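Local coordinates for protein shikimate dehydrogenase (NADP(+)) (Peptoclostridium difficile, PDB 5DZS) that probably catalyses the reversible NADPH-linked reduction of 3-dehydroshikimate to shikimate, a step in the biosynthesis of chorismate and the aromatic amino acids, at residues V58-P63 / N86-R91; L179-V184 / I207-N212. One frame throughout, in Å; residues are numbered along the deposited sequence.

Interaction 1: V58-P63 / N86-R91; sequences VNVTVP and NTILLR
Val-58 and Ile-88 face each other as a hydrogen-bonded pair of two antiparallel strands, 58-60 and 87-91. Both of their backbone bonds form. Val-58 N donates to Ile-88 O at 3.0 Å, and Ile-88 N returns a straighter bond to Val-58 O at 2.8 Å. Further along, Val-60 N bonds to Asn-86 O at 2.9 Å.

At the next pair the side chains of Asn-59 and Thr-87 run side by side, and each bonds to Asn-86. Asn-59 ND2 also donates to Asn-86 O, at 3.1 Å, with that oxygen lying in its amide plane. The two donors to Asn-86 O come from opposite faces of the carbonyl, so this buried oxygen is gripped twice. The torsion of Asn-59 (chi1 -70°) sets CG beside its own backbone N and brings ND2 over to Asn-86 O, just before the neighbouring strand. Its OD1 bonds to Tyr-33. Thr-87 OG1 bonds to Asn-86 OD1 at 3.0 Å, from above the plane of the Asn-86 side-chain amide, and Asn-86 ND2 bonds to Thr-100. Ser-243 OG is a shared outside partner of Asn-59 ND2 and Thr-87 OG1.

The apolar contacts lie on the other face of the sheet. Val-58 CG2 lies alongside Ile-88 CB at 3.9 Å. Ile-88 CD1 reaches on to Val-60 CG2 at 3.7 Å, which joins the three side chains into one layer.

Asn-86 and Thr-87 together face Tyr-98, a classic beta bulge. It sits in the mixed sheet of the substrate-binding domain. Asn-86 is a predicted shikimate ligand beside Asp-101 and Gln-239, so the bulge lies at the predicted shikimate site.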
loop_
_atom_site.group_PDB
_atom_site.type_symbol
_atom_site.label_atom_id
_atom_site.label_comp_id
_atom_site.label_asym_id
_atom_site.label_seq_id
_atom_site.Cartn_x
_atom_site.Cartn_y
_atom_site.Cartn_z
ATOM N N VAL B 58 -4.533 0.366 -14.164
ATOM C CA VAL B 58 -4.283 -0.600 -15.211
ATOM C C VAL B 58 -3.129 -1.481 -14.816
ATOM O O VAL B 58 -2.232 -1.055 -14.055
ATOM C CB VAL B 58 -3.994 -0.011 -16.612
ATOM C CG1 VAL B 58 -5.179 0.821 -17.087
ATOM C CG2 VAL B 58 -2.733 0.805 -16.633
ATOM N N ASN B 59 -3.156 -2.711 -15.280
ATOM C CA ASN B 59 -1.973 -3.531 -15.282
ATOM C C ASN B 59 -1.253 -3.330 -16.600
ATOM O O ASN B 59 -1.856 -2.942 -17.602
ATOM C CB ASN B 59 -2.336 -4.994 -15.105
ATOM C CG ASN B 59 -2.835 -5.297 -13.720
ATOM O OD1 ASN B 59 -3.963 -5.758 -13.546
ATOM N ND2 ASN B 59 -2.013 -5.041 -12.724
ATOM N N VAL B 60 0.053 -3.636 -16.593
ATOM C CA VAL B 60 0.881 -3.504 -17.796
ATOM C C VAL B 60 1.596 -4.827 -17.959
ATOM O O VAL B 60 2.194 -5.381 -16.988
ATOM C CB VAL B 60 1.900 -2.347 -17.663
ATOM C CG1 VAL B 60 2.692 -2.152 -18.948
ATOM C CG2 VAL B 60 1.205 -1.060 -17.312
ATOM N N THR B 61 1.547 -5.350 -19.160
ATOM C CA THR B 61 2.255 -6.575 -19.484
ATOM C C THR B 61 3.196 -6.357 -20.678
ATOM O O THR B 61 3.510 -5.213 -21.085
ATOM C CB THR B 61 1.299 -7.770 -19.627
ATOM O OG1 THR B 61 2.050 -9.003 -19.735
ATOM C CG2 THR B 61 0.392 -7.611 -20.800
ATOM N N VAL B 62 3.732 -7.451 -21.193
ATOM C CA VAL B 62 4.682 -7.358 -22.294
ATOM C C VAL B 62 4.063 -6.654 -23.504
ATOM O O VAL B 62 2.890 -6.872 -23.824
ATOM C CB VAL B 62 5.214 -8.758 -22.655
ATOM C CG1 VAL B 62 6.008 -9.313 -21.496
ATOM C CG2 VAL B 62 4.092 -9.689 -23.044
ATOM N N PRO B 63 4.830 -5.822 -24.218
ATOM C CA PRO B 63 6.248 -5.539 -23.994
ATOM C C PRO B 63 6.497 -4.151 -23.420
ATOM O O PRO B 63 7.507 -3.515 -23.706
ATOM C CB PRO B 63 6.784 -5.580 -25.429
ATOM C CG PRO B 63 5.706 -4.958 -26.207
ATOM C CD PRO B 63 4.395 -5.361 -25.546
ATOM N N ASN B 86 4.219 -3.057 -13.454
ATOM C CA ASN B 86 3.080 -3.830 -13.965
ATOM C C ASN B 86 1.735 -3.386 -13.424
ATOM O O ASN B 86 0.726 -3.980 -13.796
ATOM C CB ASN B 86 3.271 -5.318 -13.732
ATOM C CG ASN B 86 3.077 -5.720 -12.300
ATOM O OD1 ASN B 86 2.949 -4.898 -11.393
ATOM N ND2 ASN B 86 3.036 -7.023 -12.087
ATOM N N THR B 87 1.710 -2.343 -12.593
ATOM C CA THR B 87 0.468 -1.870 -11.962
ATOM C C THR B 87 0.542 -0.353 -11.896
ATOM O O THR B 87 1.514 0.185 -11.362
ATOM C CB THR B 87 0.302 -2.486 -10.559
ATOM O OG1 THR B 87 0.249 -3.924 -10.661
ATOM C CG2 THR B 87 -0.955 -1.989 -9.862
ATOM N N ILE B 88 -0.465 0.319 -12.430
ATOM C CA ILE B 88 -0.538 1.780 -12.416
ATOM C C ILE B 88 -1.829 2.211 -11.705
ATOM O O ILE B 88 -2.901 1.606 -11.948
ATOM C CB ILE B 88 -0.523 2.355 -13.846
ATOM C CG1 ILE B 88 0.835 2.070 -14.514
ATOM C CG2 ILE B 88 -0.827 3.859 -13.884
ATOM C CD1 ILE B 88 0.912 2.382 -15.995
ATOM N N LEU B 89 -1.737 3.243 -10.885
ATOM C CA LEU B 89 -2.873 3.821 -10.160
ATOM C C LEU B 89 -2.975 5.297 -10.539
ATOM O O LEU B 89 -1.976 6.026 -10.509
ATOM C CB LEU B 89 -2.647 3.714 -8.661
ATOM C CG LEU B 89 -3.629 4.463 -7.750
ATOM C CD1 LEU B 89 -5.086 4.056 -7.892
ATOM C CD2 LEU B 89 -3.179 4.287 -6.308
ATOM N N LEU B 90 -4.181 5.748 -10.874
ATOM C CA LEU B 90 -4.503 7.160 -11.122
ATOM C C LEU B 90 -5.118 7.772 -9.869
ATOM O O LEU B 90 -6.132 7.296 -9.370
ATOM C CB LEU B 90 -5.528 7.279 -12.267
ATOM C CG LEU B 90 -6.111 8.671 -12.525
ATOM C CD1 LEU B 90 -5.068 9.600 -13.122
ATOM C CD2 LEU B 90 -7.334 8.535 -13.461
ATOM N N ARG B 91 -4.495 8.835 -9.370
ATOM C CA ARG B 91 -5.030 9.617 -8.260
ATOM C C ARG B 91 -4.724 11.065 -8.475
ATOM O O ARG B 91 -3.583 11.439 -8.710
ATOM C CB ARG B 91 -4.447 9.160 -6.906
ATOM C CG ARG B 91 -4.925 7.840 -6.373
ATOM C CD ARG B 91 -6.403 7.814 -6.023
ATOM N NE ARG B 91 -6.762 6.475 -5.559
ATOM C CZ ARG B 91 -8.009 6.014 -5.485
ATOM N NH1 ARG B 91 -9.043 6.791 -5.818
ATOM N NH2 ARG B 91 -8.222 4.768 -5.077
#

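Interaction 2: L179-V184 / I207-N212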
loop_
_atom_site.group_PDB
_atom_site.type_symbol
_atom_site.label_atom_id
_atom_site.label_comp_id
_atom_site.label_asym_id
_atom_site.label_seq_id
_atom_site.Cartn_x
_atom_site.Cartn_y
_atom_site.Cartn_z
ATOM N N LEU B 179 13.584 -21.394 -14.636
ATOM C CA LEU B 179 12.384 -20.565 -14.649
ATOM C C LEU B 179 12.216 -19.884 -16.007
ATOM O O LEU B 179 13.142 -19.207 -16.508
ATOM C CB LEU B 179 12.463 -19.564 -13.508
ATOM C CG LEU B 179 11.252 -18.626 -13.307
ATOM C CD1 LEU B 179 11.092 -18.231 -11.851
ATOM C CD2 LEU B 179 11.334 -17.394 -14.193
ATOM N N ASN B 180 11.052 -20.094 -16.613
ATOM C CA ASN B 180 10.746 -19.477 -17.893
ATOM C C ASN B 180 10.096 -18.104 -17.747
ATOM O O ASN B 180 8.931 -18.004 -17.337
ATOM C CB ASN B 180 9.796 -20.344 -18.713
ATOM C CG ASN B 180 9.431 -19.691 -20.031
ATOM O OD1 ASN B 180 10.284 -19.097 -20.691
ATOM N ND2 ASN B 180 8.162 -19.776 -20.409
ATOM N N ALA B 181 10.842 -17.063 -18.094
ATOM C CA ALA B 181 10.336 -15.689 -18.085
ATOM C C ALA B 181 10.181 -15.157 -19.521
ATOM O O ALA B 181 10.077 -13.948 -19.715
ATOM C CB ALA B 181 11.260 -14.782 -17.290
ATOM N N THR B 182 10.153 -16.054 -20.509
ATOM C CA THR B 182 9.998 -15.677 -21.915
ATOM C C THR B 182 8.527 -15.779 -22.303
ATOM O O THR B 182 7.755 -16.450 -21.629
ATOM C CB THR B 182 10.804 -16.588 -22.865
ATOM O OG1 THR B 182 10.167 -17.870 -23.009
ATOM C CG2 THR B 182 12.239 -16.760 -22.388
ATOM N N PRO B 183 8.136 -15.125 -23.405
ATOM C CA PRO B 183 6.745 -15.245 -23.835
ATOM C C PRO B 183 6.464 -16.550 -24.602
ATOM O O PRO B 183 5.370 -16.721 -25.130
ATOM C CB PRO B 183 6.559 -14.028 -24.748
ATOM C CG PRO B 183 7.912 -13.731 -25.277
ATOM C CD PRO B 183 8.902 -14.178 -24.236
ATOM N N VAL B 184 7.436 -17.459 -24.653
ATOM C CA VAL B 184 7.271 -18.723 -25.367
ATOM C C VAL B 184 6.397 -19.707 -24.590
ATOM O O VAL B 184 6.573 -19.888 -23.381
ATOM C CB VAL B 184 8.636 -19.385 -25.648
ATOM C CG1 VAL B 184 8.457 -20.706 -26.386
ATOM C CG2 VAL B 184 9.527 -18.440 -26.440
ATOM N N ILE B 207 9.793 -23.907 -13.392
ATOM C CA ILE B 207 8.784 -22.914 -13.061
ATOM C C ILE B 207 8.455 -22.153 -14.331
ATOM O O ILE B 207 9.337 -21.590 -14.972
ATOM C CB ILE B 207 9.266 -21.940 -11.969
ATOM C CG1 ILE B 207 9.586 -22.730 -10.691
ATOM C CG2 ILE B 207 8.211 -20.866 -11.710
ATOM C CD1 ILE B 207 10.239 -21.906 -9.606
ATOM N N ASP B 208 7.184 -22.151 -14.711
ATOM C CA ASP B 208 6.775 -21.421 -15.908
ATOM C C ASP B 208 5.839 -20.295 -15.497
ATOM O O ASP B 208 4.812 -20.551 -14.900
ATOM C CB ASP B 208 6.089 -22.372 -16.902
ATOM C CG ASP B 208 5.997 -21.789 -18.312
ATOM O OD1 ASP B 208 6.298 -20.582 -18.497
ATOM O OD2 ASP B 208 5.648 -22.551 -19.237
ATOM N N LEU B 209 6.194 -19.055 -15.808
ATOM C CA LEU B 209 5.331 -17.930 -15.439
ATOM C C LEU B 209 4.106 -17.846 -16.337
ATOM O O LEU B 209 3.133 -17.153 -16.012
ATOM C CB LEU B 209 6.102 -16.613 -15.431
ATOM C CG LEU B 209 7.307 -16.559 -14.484
ATOM C CD1 LEU B 209 7.894 -15.155 -14.413
ATOM C CD2 LEU B 209 6.956 -17.073 -13.091
ATOM N N ILE B 210 4.140 -18.555 -17.457
ATOM C CA ILE B 210 3.018 -18.584 -18.376
ATOM C C ILE B 210 1.923 -19.478 -17.834
ATOM O O ILE B 210 2.179 -20.460 -17.131
ATOM C CB ILE B 210 3.433 -19.155 -19.753
ATOM C CG1 ILE B 210 4.523 -18.287 -20.403
ATOM C CG2 ILE B 210 2.229 -19.293 -20.673
ATOM C CD1 ILE B 210 4.133 -16.838 -20.634
ATOM N N TYR B 211 0.687 -19.113 -18.132
ATOM C CA TYR B 211 -0.429 -19.963 -17.795
ATOM C C TYR B 211 -1.303 -20.135 -19.022
ATOM O O TYR B 211 -1.696 -19.158 -19.655
ATOM C CB TYR B 211 -1.296 -19.425 -16.656
ATOM C CG TYR B 211 -2.542 -20.271 -16.537
ATOM C CD1 TYR B 211 -2.468 -21.579 -16.063
ATOM C CD2 TYR B 211 -3.779 -19.793 -16.956
ATOM C CE1 TYR B 211 -3.592 -22.377 -15.977
ATOM C CE2 TYR B 211 -4.911 -20.584 -16.877
ATOM C CZ TYR B 211 -4.812 -21.876 -16.389
ATOM O OH TYR B 211 -5.938 -22.661 -16.302
ATOM N N ASN B 212 -1.572 -21.390 -19.359
ATOM C CA ASN B 212 -2.486 -21.716 -20.433
ATOM C C ASN B 212 -3.230 -22.994 -20.036
ATOM O O ASN B 212 -2.611 -23.983 -19.624
ATOM C CB ASN B 212 -1.772 -21.854 -21.784
ATOM C CG ASN B 212 -0.704 -22.924 -21.783
ATOM O OD1 ASN B 212 -0.262 -23.381 -20.729
ATOM N ND2 ASN B 212 -0.273 -23.324 -22.975
HETATM O O HOH W 1 6.384 -22.081 -21.844
#
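Leu-179 and Ile-207 make the tight end of this contact. Leu-179 CD1 packs obliquely against Ile-207 CG2 at 3.9 Å, and Leu-179 CD2 touches Leu-209 CD1. Met-108 and Phe-109 of helix 101-111 pack on Ile-207, and Met-108 also touches Leu-209. Between the strands, Asn-180 N bonds to Ile-207 O at 2.8 Å. The next backbone bond, from Leu-209 N to Asn-180 O, is weak.

The side chains of Asn-180 and Asp-208 run side by side on the other face. Both are extended, with CG opposite the backbone N (chi1 178° in Asn-180). Asn-180 ND2 donates to Asp-208 OD1 at 2.8 Å, from above the carboxylate plane. Ile-210 N reaches the same oxygen at 3.1 Å from the opposite face and closes an Asx turn. Asp-208 OD2 bonds to Thr-216.

The two parallel strands belong to a beta-alpha-beta unit of the six-stranded parallel sheet, consistent with the Rossmann-type NADP-binding domain of this family. Leu-209, just past its strand, is a predicted NADP(+) ligand.

Beyond the strand ends the packing is looser. Asn-180 OD1 takes Thr-182 OG1 on a lone pair at 2.6 Å and Thr-182 N from above its plane; the bond from Thr-182 N closes a second Asx turn. Thr-182 OG1 accepts in turn from Val-184 N, an ST turn. These bonds fold the loop back on itself. The loop meets the other segment chiefly through Ile-210, whose CD1 lies 3.8 Å from Thr-182 O, and through a water that donates to both Val-184 O and Asp-208 OD2.

The two contacts belong to different sheets and share no strand. Interaction 1 is a buried antiparallel pairing in the substrate-binding domain. Interaction 2 is a parallel pairing in the parallel sheet that probably binds NADP, and its loops are more open. Their centres lie about 20 Å apart, but their nearest atoms are about 5 Å apart and do not touch. Both place predicted ligands in loops next to strand ends: Thr-61 and Asn-86 in the first, Leu-209 and Tyr-211 in the second. In interaction 1 a side-chain amide and a backbone N share one backbone carbonyl. Interaction 2 uses a carboxylate, turns and a water.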